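Long-range contacts in polyketide Synthase III (Ectocarpus siliculosus, PDB 4B0N), which probably catalyses acyl transfer as a type III polyketide synthase, in a pathway that leads to phlorotannin monomers in this brown alga: residues Phe128-Val133 with Leu170-Leu174; Ser161-Phe165 with Gly190-Cys194; Cys220-Ser224 with Met365-Ser369; Gly246-Ala250 with Val370-Leu374. One frame throughout, in Å; residues are numbered along the deposited sequence.

Contact 1: Phe128-Val133 with Leu170-Leu174; sequences FKEKAV and LDCEL
L170 shows how one forked side chain can serve several residues of a facing helix. Its CD1 methyl meets the F128 ring at the edge, near the ring plane, 3.7 Å from CE1. Its CD2 methyl lies 3.9 Å from A132 CB and 3.8 Å from V133 CG2. A132 CB also sits over one face of the F128 ring, toward its rim, which brings the apolar groups together from several directions. Shortened to an alanine, L170 would probably leave F128, A132 and V133 without their common partner and open a gap between the helices. E173 points back at segment 128-133, and its CG packs 3.7 Å from V133 CG2. A bend at chi2 (-67°) then swings the carboxylate across the extended chain of K129, whose NZ stands 3.9 Å from E173 OE2, a long salt bridge. The two helix segments, whose axes come within 10.8 Å at 40°, lie against the sheet, where L170 touches V221 and F128 touches L223. With no hydrogen bond between the segments and the one charge pair long, the association rests chiefly on apolar contact, with K129 and E173 adding a looser attraction at the partly exposed margin.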
loop_
_atom_site.group_PDB
_atom_site.type_symbol
_atom_site.label_atom_id
_atom_site.label_comp_id
_atom_site.label_asym_id
_atom_site.label_seq_id
_atom_site.Cartn_x
_atom_site.Cartn_y
_atom_site.Cartn_z
ATOM N N PHE A 128 -2.528 15.762 -7.890
ATOM C CA PHE A 128 -2.443 14.358 -8.273
ATOM C C PHE A 128 -3.841 13.788 -8.482
ATOM O O PHE A 128 -4.112 13.169 -9.511
ATOM C CB PHE A 128 -1.686 13.540 -7.223
ATOM C CG PHE A 128 -1.596 12.077 -7.549
ATOM C CD1 PHE A 128 -2.614 11.201 -7.174
ATOM C CD2 PHE A 128 -0.504 11.574 -8.245
ATOM C CE1 PHE A 128 -2.543 9.853 -7.488
ATOM C CE2 PHE A 128 -0.425 10.224 -8.560
ATOM C CZ PHE A 128 -1.447 9.362 -8.181
ATOM N N LYS A 129 -4.719 14.008 -7.504
ATOM C CA LYS A 129 -6.108 13.562 -7.580
ATOM C C LYS A 129 -6.807 14.153 -8.796
ATOM O O LYS A 129 -7.458 13.435 -9.549
ATOM C CB LYS A 129 -6.869 13.940 -6.306
ATOM C CG LYS A 129 -8.301 13.435 -6.271
ATOM C CD LYS A 129 -9.004 13.854 -4.995
ATOM C CE LYS A 129 -10.505 13.629 -5.097
ATOM N NZ LYS A 129 -11.203 14.072 -3.859
ATOM N N GLU A 130 -6.640 15.460 -8.983
ATOM C CA GLU A 130 -7.296 16.211 -10.053
ATOM C C GLU A 130 -7.014 15.646 -11.446
ATOM O O GLU A 130 -7.871 15.709 -12.330
ATOM C CB GLU A 130 -6.872 17.682 -9.997
ATOM C CG GLU A 130 -7.697 18.604 -10.883
ATOM C CD GLU A 130 -6.928 19.828 -11.351
ATOM O OE1 GLU A 130 -6.152 20.397 -10.552
ATOM O OE2 GLU A 130 -7.109 20.221 -12.525
ATOM N N LYS A 131 -5.822 15.091 -11.633
ATOM C CA LYS A 131 -5.385 14.644 -12.951
ATOM C C LYS A 131 -5.383 13.126 -13.113
ATOM O O LYS A 131 -5.541 12.625 -14.228
ATOM C CB LYS A 131 -3.999 15.216 -13.278
ATOM C CG LYS A 131 -3.949 16.734 -13.419
ATOM C CD LYS A 131 -4.423 17.197 -14.791
ATOM C CE LYS A 131 -4.365 18.709 -14.910
ATOM N NZ LYS A 131 -4.665 19.163 -16.294
ATOM N N ALA A 132 -5.204 12.403 -12.009
ATOM C CA ALA A 132 -5.181 10.937 -12.041
ATOM C C ALA A 132 -6.569 10.331 -12.265
ATOM O O ALA A 132 -6.719 9.420 -13.075
ATOM C CB ALA A 132 -4.546 10.375 -10.776
ATOM N N VAL A 133 -7.573 10.849 -11.553
ATOM C CA VAL A 133 -8.954 10.348 -11.637
ATOM C C VAL A 133 -9.434 10.132 -13.083
ATOM O O VAL A 133 -9.911 9.043 -13.404
ATOM C CB VAL A 133 -9.951 11.221 -10.826
ATOM C CG1 VAL A 133 -11.394 10.878 -11.164
ATOM C CG2 VAL A 133 -9.717 11.055 -9.333
ATOM N N LEU A 170 -7.909 6.808 -4.936
ATOM C CA LEU A 170 -8.360 6.616 -6.319
ATOM C C LEU A 170 -9.269 5.401 -6.480
ATOM O O LEU A 170 -10.138 5.381 -7.354
ATOM C CB LEU A 170 -7.166 6.490 -7.267
ATOM C CG LEU A 170 -6.230 7.684 -7.446
ATOM C CD1 LEU A 170 -4.996 7.247 -8.211
ATOM C CD2 LEU A 170 -6.916 8.841 -8.155
ATOM N N ASP A 171 -9.050 4.392 -5.640
ATOM C CA ASP A 171 -9.918 3.222 -5.573
ATOM C C ASP A 171 -11.379 3.626 -5.364
ATOM O O ASP A 171 -12.268 3.127 -6.051
ATOM C CB ASP A 171 -9.452 2.261 -4.469
ATOM C CG ASP A 171 -9.266 2.948 -3.114
ATOM O OD1 ASP A 171 -9.240 4.197 -3.060
ATOM O OD2 ASP A 171 -9.140 2.229 -2.099
ATOM N N CYS A 172 -11.609 4.551 -4.433
ATOM C CA CYS A 172 -12.939 5.082 -4.160
ATOM C C CYS A 172 -13.509 5.858 -5.343
ATOM O O CYS A 172 -14.727 5.923 -5.522
ATOM C CB CYS A 172 -12.907 5.989 -2.931
ATOM S SG CYS A 172 -12.782 5.119 -1.353
ATOM N N GLU A 173 -12.624 6.454 -6.138
ATOM C CA GLU A 173 -13.035 7.235 -7.299
ATOM C C GLU A 173 -13.421 6.333 -8.469
ATOM O O GLU A 173 -14.368 6.627 -9.200
ATOM C CB GLU A 173 -11.934 8.218 -7.709
ATOM C CG GLU A 173 -11.541 9.219 -6.625
ATOM C CD GLU A 173 -12.638 10.218 -6.281
ATOM O OE1 GLU A 173 -13.446 10.572 -7.168
ATOM O OE2 GLU A 173 -12.684 10.663 -5.113
ATOM N N LEU A 174 -12.692 5.231 -8.624
ATOM C CA LEU A 174 -12.958 4.244 -9.674
ATOM C C LEU A 174 -14.266 3.485 -9.482
ATOM O O LEU A 174 -14.886 3.061 -10.458
ATOM C CB LEU A 174 -11.804 3.250 -9.783
ATOM C CG LEU A 174 -10.493 3.776 -10.360
ATOM C CD1 LEU A 174 -9.395 2.752 -10.132
ATOM C CD2 LEU A 174 -10.634 4.117 -11.838
#

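Contact 2: Ser161-Phe165 with Gly190-Cys194; sequences SSTGF and GFMGC. With ACD (arachidonic acid), chain D.
S161 and G190 form a parallel beta bridge, closed by a hydrogen bond of 3.2 Å from F191 N to S161 O, just where both chains leave the sheet. Beyond it, S162 takes over with its hydroxyl. OG stands anti to its own carbonyl carbon (chi1 -65°), where it accepts a hydrogen bond from G193 N at 3.0 Å. The same OG binds a water at 2.6 Å, and this water probably donates to G193 O, while a second water accepts from M192 N at 2.8 Å. The aromatic pair is apolar by contrast. F191 CD1 meets the edge of the F165 ring in its plane, 3.4 Å from CZ, the two planes inclined obliquely at 60°. F165 CE1 lies 3.9 Å from G190 CA, in space that a beta carbon on that residue would invade. With an alanine in place of F165, F191 and G190 would probably lose this cover, and the ring-to-ring contact between the subunits would be lost. T163 and C194 line the arachidonic acid pocket. The two loops lead from strands 154-161 and 185-190 into helices 170-177 and 196-210, with F128 of helix 121-146 against S161 and strands 282-287 and 290-295 beside F191.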
loop_
_atom_site.group_PDB
_atom_site.type_symbol
_atom_site.label_atom_id
_atom_site.label_comp_id
_atom_site.label_asym_id
_atom_site.label_seq_id
_atom_site.Cartn_x
_atom_site.Cartn_y
_atom_site.Cartn_z
ATOM N N SER A 161 0.759 3.355 -6.484
ATOM C CA SER A 161 1.401 4.651 -6.714
ATOM C C SER A 161 2.399 5.018 -5.622
ATOM O O SER A 161 2.170 4.753 -4.445
ATOM C CB SER A 161 0.360 5.767 -6.849
ATOM O OG SER A 161 0.942 6.931 -7.411
ATOM N N SER A 162 3.509 5.626 -6.037
ATOM C CA SER A 162 4.495 6.202 -5.127
ATOM C C SER A 162 4.505 7.730 -5.257
ATOM O O SER A 162 5.272 8.418 -4.579
ATOM C CB SER A 162 5.890 5.639 -5.421
ATOM O OG SER A 162 5.952 4.249 -5.167
ATOM N N THR A 163 3.651 8.251 -6.132
ATOM C CA THR A 163 3.574 9.694 -6.381
ATOM C C THR A 163 2.245 10.309 -5.923
ATOM O O THR A 163 2.018 11.512 -6.094
ATOM C CB THR A 163 3.806 10.026 -7.871
ATOM O OG1 THR A 163 2.901 9.267 -8.684
ATOM C CG2 THR A 163 5.244 9.715 -8.272
ATOM N N GLY A 164 1.380 9.484 -5.339
ATOM C CA GLY A 164 0.074 9.942 -4.875
ATOM C C GLY A 164 -0.442 9.216 -3.650
ATOM O O GLY A 164 -0.406 7.986 -3.584
ATOM N N PHE A 165 -0.906 9.991 -2.673
ATOM C CA PHE A 165 -1.533 9.460 -1.467
ATOM C C PHE A 165 -2.727 10.345 -1.166
ATOM O O PHE A 165 -2.575 11.551 -0.959
ATOM C CB PHE A 165 -0.556 9.448 -0.286
ATOM C CG PHE A 165 0.672 8.614 -0.518
ATOM C CD1 PHE A 165 0.659 7.246 -0.266
ATOM C CD2 PHE A 165 1.845 9.194 -0.987
ATOM C CE1 PHE A 165 1.789 6.471 -0.481
ATOM C CE2 PHE A 165 2.979 8.427 -1.206
ATOM C CZ PHE A 165 2.950 7.065 -0.951
ATOM N N GLY A 190 1.375 1.580 -1.773
ATOM C CA GLY A 190 2.040 2.877 -1.852
ATOM C C GLY A 190 3.520 2.874 -1.515
ATOM O O GLY A 190 3.983 2.077 -0.690
ATOM N N PHE A 191 4.255 3.767 -2.179
ATOM C CA PHE A 191 5.662 4.054 -1.880
ATOM C C PHE A 191 6.580 2.828 -2.004
ATOM O O PHE A 191 7.551 2.686 -1.249
ATOM C CB PHE A 191 5.774 4.697 -0.489
ATOM C CG PHE A 191 6.622 5.940 -0.446
ATOM C CD1 PHE A 191 6.367 7.011 -1.300
ATOM C CD2 PHE A 191 7.649 6.059 0.483
ATOM C CE1 PHE A 191 7.138 8.161 -1.251
ATOM C CE2 PHE A 191 8.420 7.208 0.541
ATOM C CZ PHE A 191 8.165 8.261 -0.327
ATOM N N MET A 192 6.272 1.951 -2.960
ATOM C CA MET A 192 7.114 0.782 -3.239
ATOM C C MET A 192 7.959 0.959 -4.504
ATOM O O MET A 192 8.464 -0.013 -5.070
ATOM C CB MET A 192 6.280 -0.502 -3.313
ATOM C CG MET A 192 5.708 -0.955 -1.977
ATOM S SD MET A 192 5.346 -2.722 -1.895
ATOM C CE MET A 192 6.979 -3.393 -1.595
ATOM N N GLY A 193 8.100 2.210 -4.939
ATOM C CA GLY A 193 9.021 2.577 -6.011
ATOM C C GLY A 193 8.652 2.142 -7.416
ATOM O O GLY A 193 7.474 2.057 -7.769
ATOM N N CYS A 194 9.684 1.859 -8.211
ATOM C CA CYS A 194 9.553 1.581 -9.642
ATOM C C CYS A 194 9.191 0.133 -9.971
ATOM O O CYS A 194 9.005 -0.206 -11.142
ATOM C CB CYS A 194 10.853 1.951 -10.363
ATOM S SG CYS A 194 11.036 3.706 -10.752
HETATM C C1 ACD D . 13.312 5.042 -8.738
HETATM C C2 ACD D . 12.226 5.058 -7.684
HETATM C C3 ACD D . 11.165 6.090 -8.053
HETATM C C4 ACD D . 10.588 6.755 -6.810
HETATM C C5 ACD D . 9.879 8.033 -7.187
HETATM C C6 ACD D . 9.317 8.796 -6.253
HETATM C C7 ACD D . 8.603 10.063 -6.659
HETATM C C8 ACD D . 9.560 11.222 -6.798
HETATM C C9 ACD D . 9.250 12.221 -7.623
HETATM C C10 ACD D . 10.179 13.401 -7.781
HETATM C C11 ACD D . 10.672 13.489 -9.203
HETATM C C12 ACD D . 10.613 14.644 -9.861
HETATM C C13 ACD D . 11.117 14.718 -11.283
HETATM C C14 ACD D . 10.103 15.391 -12.177
HETATM C C15 ACD D . 10.288 15.387 -13.495
HETATM C C16 ACD D . 9.295 16.053 -14.416
HETATM C C17 ACD D . 9.729 17.494 -14.658
HETATM C C18 ACD D . 10.282 17.710 -16.062
HETATM C C19 ACD D . 11.487 18.640 -16.009
HETATM C C20 ACD D . 11.900 19.083 -17.394
HETATM O O1 ACD D . 13.700 3.941 -9.190
HETATM O O HOH W 1 3.951 2.136 -4.534
HETATM O O HOH W 2 4.789 3.012 -7.160
#

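Contact 3: Cys220-Ser224 with Met365-Ser369; sequences CVELS and MLSPS. With ACD (arachidonic acid), chain D.
E222 and S367 make the closest polar contact here: S367 OG donates to E222 OE1 at 2.6 Å, reaching the oxygen on its syn side, 25° out of the carboxylate plane. S367 N adds a weak bond to the same oxygen at 3.5 Å. The glutamate chain bends at chi2 (77°), which folds the carboxylate back toward the loop. L366 crosses this bent chain at about a right angle, its CD2 methyl 3.5 Å from E222 CG. That methyl also faces the ligand, 3.4 Å from C5 of the arachidonic acid, so one leucine both covers the glutamate and lines the pocket. Farther back along the strand, C220 CB rests 4.0 Å from P368 CD, and its sulfur lies beside S367 CB. Behind these, L366 to S369 form a type I beta turn, closed by S369 N to L366 O, and S369 OG accepts a bond of 2.8 Å from M365 N. On the far side of the carboxylate, E222 OE2 takes a hydrogen bond from S162 N and is also met by T163 OG1 and S161 OG, the latter bonded to V221 O as well. The buried carboxylate therefore ties together three parts of the chain. The arrangement belongs to the thiolase-like fold of chalcone and stilbene synthases, where the N- and C-terminal chalcone synthase regions meet beside the pocket that holds arachidonic acid.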
loop_
_atom_site.group_PDB
_atom_site.type_symbol
_atom_site.label_atom_id
_atom_site.label_comp_id
_atom_site.label_asym_id
_atom_site.label_seq_id
_atom_site.Cartn_x
_atom_site.Cartn_y
_atom_site.Cartn_z
ATOM N N CYS A 220 -1.546 0.625 -12.198
ATOM C CA CYS A 220 -0.417 1.471 -11.833
ATOM C C CYS A 220 -0.608 2.871 -12.394
ATOM O O CYS A 220 -0.821 3.053 -13.594
ATOM C CB CYS A 220 0.892 0.876 -12.335
ATOM S SG CYS A 220 1.331 -0.645 -11.476
ATOM N N VAL A 221 -0.548 3.853 -11.506
ATOM C CA VAL A 221 -0.686 5.244 -11.890
ATOM C C VAL A 221 0.452 6.024 -11.268
ATOM O O VAL A 221 0.820 5.790 -10.116
ATOM C CB VAL A 221 -2.053 5.833 -11.467
ATOM C CG1 VAL A 221 -2.243 5.763 -9.955
ATOM C CG2 VAL A 221 -2.212 7.261 -11.976
ATOM N N GLU A 222 1.012 6.943 -12.043
ATOM C CA GLU A 222 2.135 7.733 -11.579
ATOM C C GLU A 222 2.153 9.109 -12.219
ATOM O O GLU A 222 1.969 9.246 -13.429
ATOM C CB GLU A 222 3.438 6.998 -11.867
ATOM C CG GLU A 222 4.376 6.972 -10.680
ATOM C CD GLU A 222 3.973 5.958 -9.622
ATOM O OE1 GLU A 222 3.909 4.751 -9.937
ATOM O OE2 GLU A 222 3.735 6.373 -8.469
ATOM N N LEU A 223 2.364 10.126 -11.386
ATOM C CA LEU A 223 2.476 11.510 -11.837
ATOM C C LEU A 223 3.643 12.195 -11.139
ATOM O O LEU A 223 3.456 12.879 -10.130
ATOM C CB LEU A 223 1.182 12.284 -11.561
ATOM C CG LEU A 223 -0.014 12.190 -12.507
ATOM C CD1 LEU A 223 -0.792 10.897 -12.323
ATOM C CD2 LEU A 223 -0.920 13.378 -12.249
ATOM N N SER A 224 4.847 12.004 -11.673
ATOM C CA SER A 224 6.034 12.673 -11.139
ATOM C C SER A 224 6.137 14.150 -11.560
ATOM O O SER A 224 7.009 14.875 -11.075
ATOM C CB SER A 224 7.316 11.895 -11.482
ATOM O OG SER A 224 7.363 11.513 -12.844
ATOM N N MET A 365 8.331 6.218 -16.130
ATOM C CA MET A 365 7.051 6.521 -15.494
ATOM C C MET A 365 6.898 5.821 -14.148
ATOM O O MET A 365 5.811 5.826 -13.567
ATOM C CB MET A 365 5.898 6.094 -16.398
ATOM C CG MET A 365 5.900 6.703 -17.785
ATOM S SD MET A 365 5.097 5.560 -18.918
ATOM C CE MET A 365 4.228 6.723 -19.955
ATOM N N LEU A 366 7.986 5.230 -13.655
ATOM C CA LEU A 366 7.970 4.444 -12.418
ATOM C C LEU A 366 7.237 3.105 -12.608
ATOM O O LEU A 366 7.642 2.290 -13.445
ATOM C CB LEU A 366 7.383 5.242 -11.239
ATOM C CG LEU A 366 8.101 6.475 -10.681
ATOM C CD1 LEU A 366 7.950 7.698 -11.571
ATOM C CD2 LEU A 366 7.564 6.783 -9.294
ATOM N N SER A 367 6.161 2.898 -11.847
ATOM C CA SER A 367 5.455 1.609 -11.793
ATOM C C SER A 367 4.950 1.068 -13.139
ATOM O O SER A 367 5.230 -0.085 -13.474
ATOM C CB SER A 367 4.296 1.664 -10.792
ATOM O OG SER A 367 4.673 2.335 -9.605
ATOM N N PRO A 368 4.210 1.889 -13.916
ATOM C CA PRO A 368 3.645 1.361 -15.162
ATOM C C PRO A 368 4.670 1.054 -16.262
ATOM O O PRO A 368 4.350 0.330 -17.205
ATOM C CB PRO A 368 2.695 2.476 -15.617
ATOM C CG PRO A 368 3.247 3.714 -15.009
ATOM C CD PRO A 368 3.792 3.285 -13.679
ATOM N N SER A 369 5.885 1.588 -16.140
ATOM C CA SER A 369 6.902 1.463 -17.189
ATOM C C SER A 369 7.099 0.023 -17.653
ATOM O O SER A 369 7.169 -0.238 -18.852
ATOM C CB SER A 369 8.229 2.065 -16.730
ATOM O OG SER A 369 8.080 3.444 -16.444
HETATM C C1 ACD D . 13.312 5.042 -8.738
HETATM C C2 ACD D . 12.226 5.058 -7.684
HETATM C C3 ACD D . 11.165 6.090 -8.053
HETATM C C4 ACD D . 10.588 6.755 -6.810
HETATM C C5 ACD D . 9.879 8.033 -7.187
HETATM C C6 ACD D . 9.317 8.796 -6.253
HETATM C C7 ACD D . 8.603 10.063 -6.659
HETATM C C8 ACD D . 9.560 11.222 -6.798
HETATM C C9 ACD D . 9.250 12.221 -7.623
HETATM C C10 ACD D . 10.179 13.401 -7.781
HETATM C C11 ACD D . 10.672 13.489 -9.203
HETATM C C12 ACD D . 10.613 14.644 -9.861
HETATM C C13 ACD D . 11.117 14.718 -11.283
HETATM C C14 ACD D . 10.103 15.391 -12.177
HETATM C C15 ACD D . 10.288 15.387 -13.495
HETATM C C16 ACD D . 9.295 16.053 -14.416
HETATM C C17 ACD D . 9.729 17.494 -14.658
HETATM C C18 ACD D . 10.282 17.710 -16.062
HETATM C C19 ACD D . 11.487 18.640 -16.009
HETATM C C20 ACD D . 11.900 19.083 -17.394
HETATM O O1 ACD D . 13.700 3.941 -9.190
#

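Contact 4: Gly246-Ala250 with Val370-Leu374; sequences GCAAA and VMFVL
A248 and M371 illustrate how a strand with small side chains lets a helix settle close to it. The apolar contacts come first. A248 CB lies 3.6 Å from M371 CB, where the segments draw nearest, and F372 flanks the same methyl obliquely, with CE1 4.0 Å away. While CB of M371 faces the strand, the end of its chain is turned by bends at both chi2 (-109°) and chi3 (-74°), which bring the terminal methyl over the backbone after A248, with A250 CB a looser neighbour at 4.2 Å from CE.

In this fold, the thiolase-like arrangement of helical layers and sheets, strand 245-255 lies in the five-stranded mixed sheet between strands 42-51 and 215-223. The segment of helix 369-385 passes one face of it at 64°, with an axis separation of 8.5 Å. A248 and A250 turn to that helix, while C247 and A249 turn to helix 121-146 on the other face.

A second kind of contact sets carbon against backbone oxygen. M371 CE is 3.4 Å from A248 O, and F372 CE1 approaches C247 O to 3.6 Å. No hydrogen bond links the two segments; the strand's own bonds run to its neighbours, A248 with C220 and A249 with A49.

Further out, the F372 ring meets that of Y362 edge-to-face, and M371 also touches A197 and F201 of helix 196-210.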
loop_
_atom_site.group_PDB
_atom_site.type_symbol
_atom_site.label_atom_id
_atom_site.label_comp_id
_atom_site.label_asym_id
_atom_site.label_seq_id
_atom_site.Cartn_x
_atom_site.Cartn_y
_atom_site.Cartn_z
ATOM N N GLY A 246 2.566 8.592 -16.319
ATOM C CA GLY A 246 1.966 7.476 -17.056
ATOM C C GLY A 246 1.036 6.589 -16.245
ATOM O O GLY A 246 1.053 6.608 -15.015
ATOM N N CYS A 247 0.220 5.810 -16.951
ATOM C CA CYS A 247 -0.704 4.870 -16.322
ATOM C C CYS A 247 -0.908 3.606 -17.159
ATOM O O CYS A 247 -0.989 3.658 -18.389
ATOM C CB CYS A 247 -2.050 5.542 -16.042
ATOM S SG CYS A 247 -3.323 4.441 -15.378
ATOM N N ALA A 248 -0.992 2.473 -16.470
ATOM C CA ALA A 248 -1.231 1.184 -17.108
ATOM C C ALA A 248 -2.056 0.292 -16.198
ATOM O O ALA A 248 -1.867 0.290 -14.982
ATOM C CB ALA A 248 0.083 0.510 -17.464
ATOM N N ALA A 249 -2.974 -0.461 -16.795
ATOM C CA ALA A 249 -3.855 -1.345 -16.038
ATOM C C ALA A 249 -3.868 -2.759 -16.610
ATOM O O ALA A 249 -3.580 -2.971 -17.790
ATOM C CB ALA A 249 -5.263 -0.774 -15.984
ATOM N N ALA A 250 -4.201 -3.722 -15.755
ATOM C CA ALA A 250 -4.263 -5.125 -16.149
ATOM C C ALA A 250 -5.392 -5.836 -15.419
ATOM O O ALA A 250 -5.540 -5.704 -14.200
ATOM C CB ALA A 250 -2.935 -5.815 -15.877
ATOM N N VAL A 370 7.166 -0.897 -16.691
ATOM C CA VAL A 370 7.287 -2.335 -16.948
ATOM C C VAL A 370 6.103 -2.851 -17.770
ATOM O O VAL A 370 6.284 -3.670 -18.672
ATOM C CB VAL A 370 7.390 -3.144 -15.628
ATOM C CG1 VAL A 370 7.925 -4.546 -15.888
ATOM C CG2 VAL A 370 8.280 -2.432 -14.620
ATOM N N MET A 371 4.904 -2.359 -17.452
ATOM C CA MET A 371 3.671 -2.726 -18.159
ATOM C C MET A 371 3.672 -2.200 -19.595
ATOM O O MET A 371 3.081 -2.810 -20.484
ATOM C CB MET A 371 2.438 -2.173 -17.438
ATOM C CG MET A 371 2.493 -2.172 -15.919
ATOM S SD MET A 371 1.402 -3.381 -15.149
ATOM C CE MET A 371 -0.209 -2.631 -15.376
ATOM N N PHE A 372 4.312 -1.056 -19.814
ATOM C CA PHE A 372 4.431 -0.490 -21.154
ATOM C C PHE A 372 5.309 -1.376 -22.043
ATOM O O PHE A 372 4.933 -1.686 -23.174
ATOM C CB PHE A 372 4.976 0.944 -21.098
ATOM C CG PHE A 372 3.923 1.993 -20.851
ATOM C CD1 PHE A 372 3.352 2.149 -19.592
ATOM C CD2 PHE A 372 3.521 2.842 -21.873
ATOM C CE1 PHE A 372 2.388 3.119 -19.364
ATOM C CE2 PHE A 372 2.559 3.818 -21.650
ATOM C CZ PHE A 372 1.990 3.955 -20.395
ATOM N N VAL A 373 6.470 -1.780 -21.523
ATOM C CA VAL A 373 7.371 -2.703 -22.218
ATOM C C VAL A 373 6.651 -4.026 -22.463
ATOM O O VAL A 373 6.641 -4.543 -23.581
ATOM C CB VAL A 373 8.661 -2.976 -21.410
ATOM C CG1 VAL A 373 9.590 -3.913 -22.172
ATOM C CG2 VAL A 373 9.381 -1.678 -21.073
ATOM N N LEU A 374 6.044 -4.554 -21.404
ATOM C CA LEU A 374 5.270 -5.785 -21.463
ATOM C C LEU A 374 4.177 -5.692 -22.528
ATOM O O LEU A 374 3.993 -6.619 -23.317
ATOM C CB LEU A 374 4.681 -6.082 -20.078
ATOM C CG LEU A 374 4.149 -7.459 -19.654
ATOM C CD1 LEU A 374 2.650 -7.558 -19.901
ATOM C CD2 LEU A 374 4.906 -8.630 -20.281
#

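In the fold
Three of the four contacts draw on one mixed sheet and the loops at its strand ends, while contact 1 pairs helices that pack on that sheet. Contacts 1 and 2 interleave along the chain and close before contacts 3 and 4, which interleave in turn and join the N- and C-terminal chalcone synthase regions. Contact 3 is the hub, its centre about 8 Å from those of contacts 2 and 4. It shares neighbouring strands 215-223 and 245-255 with contact 4, and with contact 2 the arachidonic acid. Contacts 1 and 4 do not touch, their centres about 18 Å apart. Contacts 1 and 2 also reach the second subunit, so sheet, pocket and dimer interface are closely connected.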